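PDB 4ASM: beta-agarase D from Zobellia galactanivorans, which hydrolyses, through the GH16 catalytic domain crystallised here, the beta-1,4-linkages of agarose at random positions with retention of anomeric configuration. Local coordinates for residues Val133-Arg138 and Ile356-Pro361; Ala147-Leu152 and Ile322-Asp327; Gly209-Thr214 and Arg253-Thr258; Asp246-Gln251 and Asn296-Ser301. One frame throughout, in Å; residues are numbered along the deposited sequence.

Contact 1. Residues Val133-Arg138 and Ile356-Pro361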
loop_
_atom_site.group_PDB
_atom_site.type_symbol
_atom_site.label_atom_id
_atom_site.label_comp_id
_atom_site.label_asym_id
_atom_site.label_seq_id
_atom_site.Cartn_x
_atom_site.Cartn_y
_atom_site.Cartn_z
ATOM N N VAL A 133 14.274 7.304 -3.068
ATOM C CA VAL A 133 13.670 6.601 -4.197
ATOM C C VAL A 133 12.217 7.044 -4.347
ATOM O O VAL A 133 11.518 7.240 -3.343
ATOM C CB VAL A 133 13.774 5.055 -4.039
ATOM C CG1 VAL A 133 12.953 4.558 -2.858
ATOM C CG2 VAL A 133 13.403 4.335 -5.335
ATOM N N PHE A 134 11.795 7.189 -5.596
ATOM C CA PHE A 134 10.399 7.487 -5.935
ATOM C C PHE A 134 9.798 6.334 -6.735
ATOM O O PHE A 134 10.381 5.888 -7.731
ATOM C CB PHE A 134 10.332 8.797 -6.735
ATOM C CG PHE A 134 8.966 9.128 -7.266
ATOM C CD1 PHE A 134 7.937 9.477 -6.399
ATOM C CD2 PHE A 134 8.724 9.096 -8.637
ATOM C CE1 PHE A 134 6.670 9.772 -6.903
ATOM C CE2 PHE A 134 7.460 9.389 -9.155
ATOM C CZ PHE A 134 6.432 9.725 -8.270
ATOM N N VAL A 135 8.655 5.830 -6.270
ATOM C CA VAL A 135 7.985 4.699 -6.924
ATOM C C VAL A 135 6.579 5.153 -7.266
ATOM O O VAL A 135 5.861 5.614 -6.388
ATOM C CB VAL A 135 7.914 3.448 -5.982
ATOM C CG1 VAL A 135 7.311 2.241 -6.714
ATOM C CG2 VAL A 135 9.315 3.093 -5.449
ATOM N N GLU A 136 6.188 5.006 -8.527
ATOM C CA GLU A 136 4.851 5.432 -8.951
ATOM C C GLU A 136 4.240 4.442 -9.932
ATOM O O GLU A 136 4.945 3.936 -10.815
ATOM C CB GLU A 136 4.922 6.828 -9.610
ATOM C CG GLU A 136 3.570 7.429 -9.993
ATOM C CD GLU A 136 3.687 8.664 -10.845
ATOM O OE1 GLU A 136 4.606 8.725 -11.686
ATOM O OE2 GLU A 136 2.850 9.578 -10.687
ATOM N N ALA A 137 2.936 4.187 -9.801
ATOM C CA ALA A 137 2.229 3.280 -10.698
ATOM C C ALA A 137 1.004 3.925 -11.307
ATOM O O ALA A 137 0.380 4.791 -10.686
ATOM C CB ALA A 137 1.824 2.000 -9.968
ATOM N N ARG A 138 0.670 3.499 -12.526
ATOM C CA ARG A 138 -0.614 3.844 -13.119
ATOM C C ARG A 138 -1.459 2.588 -13.020
ATOM O O ARG A 138 -1.096 1.533 -13.542
ATOM C CB ARG A 138 -0.471 4.308 -14.569
ATOM C CG ARG A 138 -1.794 4.726 -15.180
ATOM C CD ARG A 138 -1.567 5.430 -16.537
ATOM N NE ARG A 138 -2.842 5.957 -17.041
ATOM C CZ ARG A 138 -3.650 5.316 -17.882
ATOM N NH1 ARG A 138 -3.335 4.113 -18.340
ATOM N NH2 ARG A 138 -4.801 5.879 -18.250
ATOM N N ILE A 356 4.637 0.584 -13.648
ATOM C CA ILE A 356 5.232 1.035 -12.409
ATOM C C ILE A 356 6.659 1.479 -12.714
ATOM O O ILE A 356 7.432 0.746 -13.348
ATOM C CB ILE A 356 5.145 -0.053 -11.295
ATOM C CG1 ILE A 356 5.636 0.489 -9.942
ATOM C CG2 ILE A 356 5.859 -1.348 -11.723
ATOM C CD1 ILE A 356 5.324 -0.444 -8.794
ATOM N N ARG A 357 6.990 2.690 -12.281
ATOM C CA ARG A 357 8.307 3.252 -12.549
ATOM C C ARG A 357 8.996 3.614 -11.242
ATOM O O ARG A 357 8.344 3.995 -10.257
ATOM C CB ARG A 357 8.192 4.479 -13.471
ATOM C CG ARG A 357 7.470 5.676 -12.892
ATOM C CD ARG A 357 7.291 6.733 -13.984
ATOM N NE ARG A 357 6.526 7.886 -13.533
ATOM C CZ ARG A 357 6.501 9.048 -14.177
ATOM N NH1 ARG A 357 7.230 9.217 -15.286
ATOM N NH2 ARG A 357 5.729 10.024 -13.728
ATOM N N VAL A 358 10.321 3.507 -11.250
ATOM C CA VAL A 358 11.131 3.716 -10.063
ATOM C C VAL A 358 12.270 4.635 -10.468
ATOM O O VAL A 358 12.960 4.355 -11.457
ATOM C CB VAL A 358 11.693 2.379 -9.550
ATOM C CG1 VAL A 358 12.583 2.604 -8.345
ATOM C CG2 VAL A 358 10.557 1.412 -9.215
ATOM N N TYR A 359 12.457 5.729 -9.720
ATOM C CA TYR A 359 13.568 6.665 -9.954
ATOM C C TYR A 359 14.356 6.918 -8.677
ATOM O O TYR A 359 13.837 6.784 -7.563
ATOM C CB TYR A 359 13.048 8.020 -10.430
ATOM C CG TYR A 359 12.302 8.030 -11.736
ATOM C CD1 TYR A 359 12.964 8.220 -12.960
ATOM C CD2 TYR A 359 10.912 7.903 -11.758
ATOM C CE1 TYR A 359 12.244 8.240 -14.166
ATOM C CE2 TYR A 359 10.200 7.933 -12.932
ATOM C CZ TYR A 359 10.861 8.104 -14.147
ATOM O OH TYR A 359 10.115 8.137 -15.305
ATOM N N LYS A 360 15.624 7.277 -8.842
ATOM C CA LYS A 360 16.379 7.830 -7.731
ATOM C C LYS A 360 16.946 9.192 -8.135
ATOM O O LYS A 360 17.239 9.404 -9.315
ATOM C CB LYS A 360 17.493 6.873 -7.300
ATOM C CG LYS A 360 17.005 5.496 -6.846
ATOM C CD LYS A 360 18.166 4.559 -6.517
ATOM C CE LYS A 360 18.817 4.909 -5.193
ATOM N NZ LYS A 360 17.895 4.622 -4.027
ATOM N N PRO A 361 17.086 10.120 -7.167
ATOM C CA PRO A 361 17.601 11.454 -7.466
ATOM C C PRO A 361 19.122 11.429 -7.554
ATOM O O PRO A 361 19.788 10.844 -6.687
ATOM C CB PRO A 361 17.156 12.271 -6.252
ATOM C CG PRO A 361 17.100 11.326 -5.137
ATOM C CD PRO A 361 16.785 9.948 -5.739
#

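Contact 2. Residues Ala147-Leu152 and Ile322-Asp327. With IMD (imidazole), chain C.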
loop_
_atom_site.group_PDB
_atom_site.type_symbol
_atom_site.label_atom_id
_atom_site.label_comp_id
_atom_site.label_asym_id
_atom_site.label_seq_id
_atom_site.Cartn_x
_atom_site.Cartn_y
_atom_site.Cartn_z
ATOM N N ALA A 147 -8.980 -5.132 -1.115
ATOM C CA ALA A 147 -7.895 -4.152 -1.132
ATOM C C ALA A 147 -7.070 -4.272 -2.411
ATOM O O ALA A 147 -6.590 -5.372 -2.751
ATOM C CB ALA A 147 -6.990 -4.351 0.080
ATOM N N SER A 148 -6.936 -3.141 -3.106
ATOM C CA SER A 148 -5.980 -2.963 -4.206
ATOM C C SER A 148 -4.716 -2.397 -3.582
ATOM O O SER A 148 -4.745 -1.278 -3.031
ATOM C CB SER A 148 -6.547 -1.982 -5.230
ATOM O OG SER A 148 -7.719 -2.504 -5.845
ATOM N N ASP A 149 -3.622 -3.171 -3.633
ATOM C CA ASP A 149 -2.402 -2.854 -2.866
ATOM C C ASP A 149 -1.162 -2.737 -3.727
ATOM O O ASP A 149 -0.859 -3.644 -4.532
ATOM C CB ASP A 149 -2.094 -3.944 -1.818
ATOM C CG ASP A 149 -3.184 -4.120 -0.777
ATOM O OD1 ASP A 149 -3.818 -3.128 -0.365
ATOM O OD2 ASP A 149 -3.359 -5.300 -0.334
ATOM N N ILE A 150 -0.428 -1.636 -3.547
ATOM C CA ILE A 150 0.923 -1.491 -4.100
ATOM C C ILE A 150 1.761 -0.996 -2.949
ATOM O O ILE A 150 1.443 0.029 -2.339
ATOM C CB ILE A 150 0.977 -0.477 -5.257
ATOM C CG1 ILE A 150 0.032 -0.922 -6.380
ATOM C CG2 ILE A 150 2.415 -0.316 -5.727
ATOM C CD1 ILE A 150 -0.080 0.059 -7.547
ATOM N N TRP A 151 2.800 -1.743 -2.594
ATOM C CA TRP A 151 3.480 -1.423 -1.347
ATOM C C TRP A 151 4.923 -1.908 -1.310
ATOM O O TRP A 151 5.372 -2.609 -2.229
ATOM C CB TRP A 151 2.657 -1.949 -0.154
ATOM C CG TRP A 151 2.262 -3.409 -0.187
ATOM C CD1 TRP A 151 1.507 -4.055 -1.141
ATOM C CD2 TRP A 151 2.565 -4.386 0.814
ATOM N NE1 TRP A 151 1.337 -5.374 -0.785
ATOM C CE2 TRP A 151 1.978 -5.601 0.407
ATOM C CE3 TRP A 151 3.282 -4.347 2.017
ATOM C CZ2 TRP A 151 2.095 -6.777 1.160
ATOM C CZ3 TRP A 151 3.390 -5.496 2.779
ATOM C CH2 TRP A 151 2.786 -6.706 2.354
ATOM N N LEU A 152 5.633 -1.497 -0.260
ATOM C CA LEU A 152 7.047 -1.836 -0.056
ATOM C C LEU A 152 7.201 -2.506 1.309
ATOM O O LEU A 152 6.629 -2.024 2.311
ATOM C CB LEU A 152 7.903 -0.561 -0.106
ATOM C CG LEU A 152 7.683 0.424 -1.249
ATOM C CD1 LEU A 152 8.542 1.672 -1.058
ATOM C CD2 LEU A 152 7.930 -0.219 -2.620
ATOM N N ILE A 322 5.930 -4.951 -3.661
ATOM C CA ILE A 322 4.890 -5.973 -3.722
ATOM C C ILE A 322 3.613 -5.365 -4.298
ATOM O O ILE A 322 3.221 -4.238 -3.962
ATOM C CB ILE A 322 4.600 -6.549 -2.313
ATOM C CG1 ILE A 322 5.895 -7.184 -1.736
ATOM C CG2 ILE A 322 3.452 -7.549 -2.370
ATOM C CD1 ILE A 322 5.817 -7.620 -0.294
ATOM N N ILE A 323 2.983 -6.092 -5.214
ATOM C CA ILE A 323 1.662 -5.695 -5.700
ATOM C C ILE A 323 0.753 -6.860 -5.441
ATOM O O ILE A 323 1.104 -8.006 -5.744
ATOM C CB ILE A 323 1.681 -5.320 -7.200
ATOM C CG1 ILE A 323 2.658 -4.169 -7.427
ATOM C CG2 ILE A 323 0.250 -4.950 -7.650
ATOM C CD1 ILE A 323 2.837 -3.805 -8.896
ATOM N N ASN A 324 -0.422 -6.601 -4.871
ATOM C CA ASN A 324 -1.340 -7.702 -4.591
ATOM C C ASN A 324 -2.784 -7.261 -4.413
ATOM O O ASN A 324 -3.088 -6.072 -4.462
ATOM C CB ASN A 324 -0.873 -8.562 -3.381
ATOM C CG ASN A 324 -1.141 -7.908 -2.018
ATOM O OD1 ASN A 324 -1.950 -6.999 -1.898
ATOM N ND2 ASN A 324 -0.484 -8.409 -0.982
ATOM N N VAL A 325 -3.645 -8.246 -4.195
ATOM C CA VAL A 325 -5.008 -8.022 -3.765
ATOM C C VAL A 325 -5.162 -8.762 -2.427
ATOM O O VAL A 325 -4.591 -9.836 -2.247
ATOM C CB VAL A 325 -5.990 -8.552 -4.836
ATOM C CG1 VAL A 325 -7.414 -8.774 -4.275
ATOM C CG2 VAL A 325 -5.968 -7.595 -6.050
ATOM N N GLU A 326 -5.931 -8.186 -1.496
ATOM C CA GLU A 326 -6.150 -8.795 -0.176
ATOM C C GLU A 326 -7.584 -8.691 0.277
ATOM O O GLU A 326 -8.228 -7.660 0.087
ATOM C CB GLU A 326 -5.273 -8.133 0.897
ATOM C CG GLU A 326 -3.794 -8.394 0.693
ATOM C CD GLU A 326 -2.924 -7.650 1.695
ATOM O OE1 GLU A 326 -3.466 -7.040 2.654
ATOM O OE2 GLU A 326 -1.682 -7.696 1.532
ATOM N N ASP A 327 -8.051 -9.763 0.911
ATOM C CA ASP A 327 -9.269 -9.782 1.707
ATOM C C ASP A 327 -8.820 -9.711 3.170
ATOM O O ASP A 327 -8.472 -10.721 3.782
ATOM C CB ASP A 327 -10.028 -11.087 1.417
ATOM C CG ASP A 327 -11.467 -11.061 1.897
ATOM O OD1 ASP A 327 -11.798 -10.210 2.742
ATOM O OD2 ASP A 327 -12.263 -11.914 1.445
HETATM N N1 IMD C . 0.092 -3.615 3.439
HETATM C C2 IMD C . 0.008 -4.917 3.117
HETATM N N3 IMD C . -1.166 -5.125 2.486
HETATM C C4 IMD C . -1.831 -3.950 2.396
HETATM C C5 IMD C . -1.025 -2.995 3.001
#

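Contact 3. Residues Gly209-Thr214 and Arg253-Thr258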
loop_
_atom_site.group_PDB
_atom_site.type_symbol
_atom_site.label_atom_id
_atom_site.label_comp_id
_atom_site.label_asym_id
_atom_site.label_seq_id
_atom_site.Cartn_x
_atom_site.Cartn_y
_atom_site.Cartn_z
ATOM N N GLY A 209 -9.052 11.694 0.306
ATOM C CA GLY A 209 -10.080 11.760 -0.719
ATOM C C GLY A 209 -10.114 13.128 -1.388
ATOM O O GLY A 209 -9.282 14.002 -1.109
ATOM N N LYS A 210 -11.080 13.296 -2.292
ATOM C CA LYS A 210 -11.177 14.478 -3.132
ATOM C C LYS A 210 -12.639 14.740 -3.394
ATOM O O LYS A 210 -13.365 13.827 -3.745
ATOM C CB LYS A 210 -10.471 14.163 -4.448
ATOM C CG LYS A 210 -10.307 15.285 -5.407
ATOM C CD LYS A 210 -9.394 14.798 -6.524
ATOM C CE LYS A 210 -9.592 15.586 -7.782
ATOM N NZ LYS A 210 -9.167 14.768 -8.968
ATOM N N ASN A 211 -13.073 15.989 -3.238
ATOM C CA ASN A 211 -14.467 16.316 -3.548
ATOM C C ASN A 211 -14.844 15.887 -4.960
ATOM O O ASN A 211 -14.088 16.117 -5.903
ATOM C CB ASN A 211 -14.687 17.823 -3.438
ATOM C CG ASN A 211 -14.725 18.329 -2.000
ATOM O OD1 ASN A 211 -14.396 19.495 -1.746
ATOM N ND2 ASN A 211 -15.130 17.491 -1.080
ATOM N N GLY A 212 -16.014 15.273 -5.077
ATOM C CA GLY A 212 -16.538 14.820 -6.362
ATOM C C GLY A 212 -16.151 13.394 -6.733
ATOM O O GLY A 212 -16.668 12.858 -7.725
ATOM N N VAL A 213 -15.252 12.778 -5.958
ATOM C CA VAL A 213 -14.915 11.355 -6.173
ATOM C C VAL A 213 -15.642 10.518 -5.107
ATOM O O VAL A 213 -15.304 10.593 -3.912
ATOM C CB VAL A 213 -13.373 11.097 -6.181
ATOM C CG1 VAL A 213 -13.077 9.589 -6.356
ATOM C CG2 VAL A 213 -12.687 11.893 -7.285
ATOM N N THR A 214 -16.674 9.783 -5.532
ATOM C CA THR A 214 -17.461 8.947 -4.640
ATOM C C THR A 214 -16.823 7.604 -4.448
ATOM O O THR A 214 -17.071 6.954 -3.436
ATOM C CB THR A 214 -18.795 8.447 -5.234
ATOM O OG1 THR A 214 -19.054 8.996 -6.510
ATOM C CG2 THR A 214 -19.947 8.522 -4.231
ATOM N N ARG A 253 -3.514 17.133 1.857
ATOM C CA ARG A 253 -4.514 17.893 1.109
ATOM C C ARG A 253 -5.882 17.416 1.501
ATOM O O ARG A 253 -6.208 16.239 1.358
ATOM C CB ARG A 253 -4.318 17.725 -0.392
ATOM C CG ARG A 253 -3.224 18.579 -0.928
ATOM C CD ARG A 253 -3.363 18.718 -2.447
ATOM N NE ARG A 253 -2.130 19.231 -3.010
ATOM C CZ ARG A 253 -1.886 20.505 -3.259
ATOM N NH1 ARG A 253 -2.801 21.428 -2.989
ATOM N NH2 ARG A 253 -0.723 20.850 -3.797
ATOM N N LEU A 254 -6.678 18.364 1.998
ATOM C CA LEU A 254 -8.062 18.142 2.351
ATOM C C LEU A 254 -8.912 17.917 1.105
ATOM O O LEU A 254 -8.444 18.011 -0.030
ATOM C CB LEU A 254 -8.565 19.370 3.124
ATOM C CG LEU A 254 -7.785 19.622 4.430
ATOM C CD1 LEU A 254 -8.304 20.920 5.093
ATOM C CD2 LEU A 254 -7.848 18.409 5.376
ATOM N N ALA A 255 -10.181 17.630 1.333
ATOM C CA ALA A 255 -11.091 17.287 0.234
ATOM C C ALA A 255 -11.166 18.364 -0.854
ATOM O O ALA A 255 -11.346 18.045 -2.047
ATOM C CB ALA A 255 -12.462 16.991 0.772
ATOM N N ASP A 256 -11.033 19.622 -0.438
ATOM C CA ASP A 256 -11.071 20.740 -1.384
ATOM C C ASP A 256 -9.709 21.090 -1.974
ATOM O O ASP A 256 -9.589 22.071 -2.711
ATOM C CB ASP A 256 -11.727 21.978 -0.761
ATOM C CG ASP A 256 -10.850 22.662 0.270
ATOM O OD1 ASP A 256 -9.809 22.103 0.680
ATOM O OD2 ASP A 256 -11.210 23.795 0.710
ATOM N N GLY A 257 -8.688 20.304 -1.628
ATOM C CA GLY A 257 -7.343 20.499 -2.170
ATOM C C GLY A 257 -6.425 21.317 -1.281
ATOM O O GLY A 257 -5.221 21.399 -1.515
ATOM N N THR A 258 -6.991 21.927 -0.258
ATOM C CA THR A 258 -6.257 22.837 0.575
ATOM C C THR A 258 -5.391 22.041 1.593
ATOM O O THR A 258 -5.771 20.950 2.044
ATOM C CB THR A 258 -7.311 23.816 1.154
ATOM O OG1 THR A 258 -6.904 25.181 0.975
ATOM C CG2 THR A 258 -7.739 23.481 2.484
HETATM O O HOH W 1 -7.627 16.160 -1.911
HETATM O O HOH W 2 -8.440 14.458 1.787
#

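Contact 4. Residues Asp246-Gln251 and Asn296-Ser301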
loop_
_atom_site.group_PDB
_atom_site.type_symbol
_atom_site.label_atom_id
_atom_site.label_comp_id
_atom_site.label_asym_id
_atom_site.label_seq_id
_atom_site.Cartn_x
_atom_site.Cartn_y
_atom_site.Cartn_z
ATOM N N ASP A 246 6.639 13.634 7.902
ATOM C CA ASP A 246 8.011 14.071 8.117
ATOM C C ASP A 246 8.327 13.995 9.593
ATOM O O ASP A 246 8.104 14.963 10.354
ATOM C CB ASP A 246 8.227 15.480 7.551
ATOM C CG ASP A 246 9.690 15.890 7.547
ATOM O OD1 ASP A 246 10.439 15.441 8.449
ATOM O OD2 ASP A 246 10.101 16.666 6.637
ATOM N N ASN A 247 8.865 12.833 9.981
ATOM C CA ASN A 247 9.327 12.550 11.351
ATOM C C ASN A 247 8.200 12.494 12.397
ATOM O O ASN A 247 7.832 11.409 12.870
ATOM C CB ASN A 247 10.459 13.517 11.762
ATOM C CG ASN A 247 11.129 13.121 13.055
ATOM O OD1 ASN A 247 11.323 13.957 13.952
ATOM N ND2 ASN A 247 11.477 11.857 13.176
ATOM N N ASP A 248 7.656 13.659 12.765
ATOM C CA ASP A 248 6.664 13.762 13.835
ATOM C C ASP A 248 5.497 14.679 13.462
ATOM O O ASP A 248 4.716 15.073 14.321
ATOM C CB ASP A 248 7.297 14.203 15.175
ATOM C CG ASP A 248 8.093 15.484 15.064
ATOM O OD1 ASP A 248 8.124 16.106 13.989
ATOM O OD2 ASP A 248 8.725 15.855 16.085
ATOM N N ALA A 249 5.392 14.973 12.163
ATOM C CA ALA A 249 4.387 15.897 11.643
ATOM C C ALA A 249 3.857 15.424 10.310
ATOM O O ALA A 249 4.512 14.648 9.595
ATOM C CB ALA A 249 5.000 17.287 11.487
ATOM N N VAL A 250 2.680 15.926 9.964
ATOM C CA VAL A 250 1.971 15.493 8.775
ATOM C C VAL A 250 1.422 16.730 8.073
ATOM O O VAL A 250 1.031 17.708 8.720
ATOM C CB VAL A 250 0.778 14.587 9.179
ATOM C CG1 VAL A 250 0.021 14.124 7.992
ATOM C CG2 VAL A 250 1.274 13.372 9.984
ATOM N N GLN A 251 1.394 16.689 6.743
ATOM C CA GLN A 251 0.582 17.653 5.997
ATOM C C GLN A 251 -0.200 16.872 4.965
ATOM O O GLN A 251 0.330 15.928 4.367
ATOM C CB GLN A 251 1.411 18.781 5.374
ATOM C CG GLN A 251 2.152 18.469 4.104
ATOM C CD GLN A 251 2.793 19.731 3.540
ATOM O OE1 GLN A 251 2.490 20.181 2.425
ATOM N NE2 GLN A 251 3.678 20.306 4.314
ATOM N N ASN A 296 7.856 21.507 15.073
ATOM C CA ASN A 296 8.247 22.172 16.318
ATOM C C ASN A 296 7.362 21.763 17.473
ATOM O O ASN A 296 7.846 21.499 18.577
ATOM C CB ASN A 296 8.173 23.694 16.182
ATOM C CG ASN A 296 9.239 24.270 15.302
ATOM O OD1 ASN A 296 9.110 25.408 14.837
ATOM N ND2 ASN A 296 10.302 23.510 15.057
ATOM N N LYS A 297 6.052 21.725 17.229
ATOM C CA LYS A 297 5.069 21.442 18.263
ATOM C C LYS A 297 5.039 19.984 18.691
ATOM O O LYS A 297 4.702 19.665 19.838
ATOM C CB LYS A 297 3.666 21.860 17.797
ATOM C CG LYS A 297 3.460 23.366 17.728
ATOM C CD LYS A 297 2.064 23.635 17.195
ATOM C CE LYS A 297 1.767 25.131 17.160
ATOM N NZ LYS A 297 1.683 25.682 18.539
ATOM N N SER A 298 5.364 19.097 17.763
ATOM C CA SER A 298 5.157 17.677 18.018
ATOM C C SER A 298 6.245 17.046 18.868
ATOM O O SER A 298 7.430 17.348 18.728
ATOM C CB SER A 298 5.056 16.918 16.699
ATOM O OG SER A 298 4.750 15.567 16.994
ATOM N N ASN A 299 5.812 16.128 19.722
ATOM C CA ASN A 299 6.715 15.320 20.523
ATOM C C ASN A 299 6.456 13.834 20.343
ATOM O O ASN A 299 6.863 13.018 21.173
ATOM C CB ASN A 299 6.583 15.682 22.003
ATOM C CG ASN A 299 7.159 17.045 22.321
ATOM O OD1 ASN A 299 8.213 17.133 22.926
ATOM N ND2 ASN A 299 6.476 18.114 21.898
ATOM N N ILE A 300 5.801 13.476 19.242
ATOM C CA ILE A 300 5.378 12.101 19.016
ATOM C C ILE A 300 5.674 11.750 17.575
ATOM O O ILE A 300 5.271 12.463 16.660
ATOM C CB ILE A 300 3.864 11.931 19.278
ATOM C CG1 ILE A 300 3.553 12.220 20.751
ATOM C CG2 ILE A 300 3.382 10.525 18.859
ATOM C CD1 ILE A 300 2.094 12.468 21.044
ATOM N N SER A 301 6.374 10.643 17.354
ATOM C CA SER A 301 6.682 10.224 15.991
ATOM C C SER A 301 5.433 9.825 15.217
ATOM O O SER A 301 4.517 9.221 15.772
ATOM C CB SER A 301 7.652 9.043 16.026
ATOM O OG SER A 301 7.924 8.568 14.718
HETATM O O HOH W 3 10.346 9.546 14.033
#

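Contact 1. Residues Val133-Arg138 and Ile356-Pro361
Arg357 turns the edge of its guanidinium group to Glu136 and brings two nitrogens onto one oxygen: NE lies 2.8 Å and NH2 2.7 Å from OE1 of Glu136. The carboxylate and guanidinium planes are only 13° apart, and NH2 meets OE1 on its syn lone pair, so this salt bridge is nearly flat. With CG between the backbone N and the carbonyl carbon (chi1 65°), the extended arginine chain runs alongside that of Glu136. Other partners hold the pair on both sides of the bridge: Arg222 takes OE2 of Glu136, and the carbonyls of Val13 and Pro14 accept from NH1 and NH2 of Arg357. On the same face, Tyr359 CD2 stands at the ring edge of Phe134, 4.0 Å from its CD2.

Beneath these side chains, four backbone hydrogen bonds join Phe134 to Tyr359 and Glu136 to Arg357, the hydrogen-bonded pairs of an antiparallel ladder whose segment axes lie at 165°. The ladder belongs to the beta-sandwich (jelly roll) of family GH16, and strand 133-140 continues it on its far edge to strand 220-229. The face of Val135, Ala137, Ile356 and Val358 is apolar and closely packed. Val133 CG2 approaches Val358 CG1 to 3.6 Å, Val135 CG1 reaches Ile356 CD1 at 3.9 Å, and Ala137 CB meets Ile356 CG1 at 4.1 Å.

Packing is looser at the partly exposed end. There Lys360 CG lies 4.1 Å from Val133 CG2, and the bends at chi3 and chi4 bring NZ back past Val133 CB to the carbonyl of Pro132.

Contact 2. Residues Ala147-Leu152 and Ile322-Asp327
OE2 of Glu326, a side chain that crosses Asp149 at about a right angle, accepts two hydrogen bonds. One comes from Asn324 ND2 at 2.9 Å, met on the anti side of the carboxylate; the other comes from N3 of a bound imidazole, 2.8 Å away and nearly straight at 167°. The two segments are neighbouring antiparallel strands of the GH16 beta-sandwich, tied by six backbone hydrogen bonds. Their Ala147, Asp149, Trp151, Asn324 and Glu326 face lines the catalytic cleft: Glu326 is a substrate-binding residue by similarity, Asp149 touches the probable proton donor Glu165, and Trp151 touches the probable nucleophile Glu160.

Along this face the polar groups are crowded. Asp149 OD2 comes to 2.7 Å from Asn324 OD1, and it also lies 3.5 Å from Glu326 OE1, where the two carboxylate planes are 72° apart. Trp151 carries the apolar half. Its CG sits between the backbone N and the carbonyl carbon (chi1 53°), which swings the indole across toward Ile322. Imidazole C2 lies over one face, and on the opposite face Ile322 CB stands 4.0 Å from the centroid of the five-membered ring, a CH-pi contact. With an alanine here, the imidazole would probably lose the surface on which it rests, and Ile322 CB and CG2 would face a gap.

The imidazole, probably a crystallisation component, also hydrogen-bonds Glu160 OE2. On the reverse face of the strand pair the packing is aliphatic, Ile150 CG2 meeting Ile323 CG1 at 4.2 Å.

Contact 3. Residues Gly209-Thr214 and Arg253-Thr258
The amide of Asn211 is laid against Ala255, which covers one of its faces: Ala255 O stands 3.4 Å from Asn211 CG, almost straight above it, and Ala255 CB is 3.3 Å from ND2. OD1 of Asn211 and O of Ala255, both acceptors, lie 3.4 Å apart, and ND2 sits against the Ala255 methyl, so the contact of the amide is one of packing. At the amide's other end, OD1 lies 3.8 Å from Asp256 CB. A second flat group, the guanidinium of Arg253, receives Gly257 O at its edge and nearly in its plane, NH1 donating over 2.8 Å.

The direct polar link is from backbone to backbone. Asn211 N donates to Ala255 O at 2.9 Å; the bond is straight at hydrogen (172°), but the donor is tilted 29° from the carbonyl plane. Water 1 adds a bridge by donating to Gly209 O and to Leu254 O, at 2.8 Å each.

Two turns meet here. Lys210 to Val213 form a type II beta turn, with Gly212 at a positive phi. Leu254 to Gly257 form a type I turn, Gly257 again at positive phi, while Asp256 OD1 accepts from Thr258 N in an Asx turn. The first turn lies in the exposed loop between strands 207-208 and 220-229; the second closes the hairpin of strands 249-253 and 259-264, where Arg253 NE reaches back to the carbonyl of Met241 on the adjoining strand 240-246.

Contact 4. Residues Asp246-Gln251 and Asn296-Ser301
Asp248 and Ser301 bring their CA atoms to 4.1 Å where a tight turn, closed by Asp246 N donating to Ala249 O at 2.9 Å and by Asp246 O accepting from both Asp248 N and Ala249 N, meets the chain leaving helix 291-297.

Ser298 carries the main side-chain link. Its OG donates to Asp248 O at 2.7 Å, the donor tilted 18° from the carbonyl plane, and also accepts from Ile300 N at 3.2 Å with a nearly straight 170° at hydrogen. The second bond makes an ST turn, so one hydroxyl both shapes its own loop and ties it to the hairpin. OG is placed for both by lying anti to the serine's N (chi1 -175°). Replacing Ser298 by an alanine would probably leave Asp248 O without this donor and Ile300 N without its acceptor, freeing the loop to shift.

Asp248 adds packing rather than a charge pair across the contact. Its CB comes to 3.1 Å from Ile300 O, while OD2 and Ser298 O, 3.3 Å apart, are two acceptors. Water 3, 2.7 Å from Ser301 OG, also donates weakly to Asn247 O and so links the two segments. The same hydroxyl has further partners in Ile303 N and Asp304 N, from which it accepts.

The site is remote from the catalytic cleft. The turn joins strands 240-246 and 249-253; Asp246 forms salt bridges with Arg232 of strand 232-237 and Lys295 of helix 291-297, and Ser298 touches Pro264 at the end of strand 259-264.

In the fold
From the N terminus, the chain first passes Val133-Arg138, then Ala147-Leu152 on the next strand. Contact 1 closes the widest loop, with its partner strand near the C terminus, and contact 2 is nested inside it. Within contact 2, in turn, lie contacts 3 and 4, which cross: 209-214, 246-251, 253-258 and 296-301 alternate along the chain. Contacts 1 and 2 meet across the sandwich interior, Ala137 CB lying 3.6 Å from Ile150 CD1, so the catalytic strands pack on the layer behind them. Contacts 3 and 4, centred about 23 Å apart, join outlying loops to opposite ends of strand 249-253 without touching contacts 1 and 2.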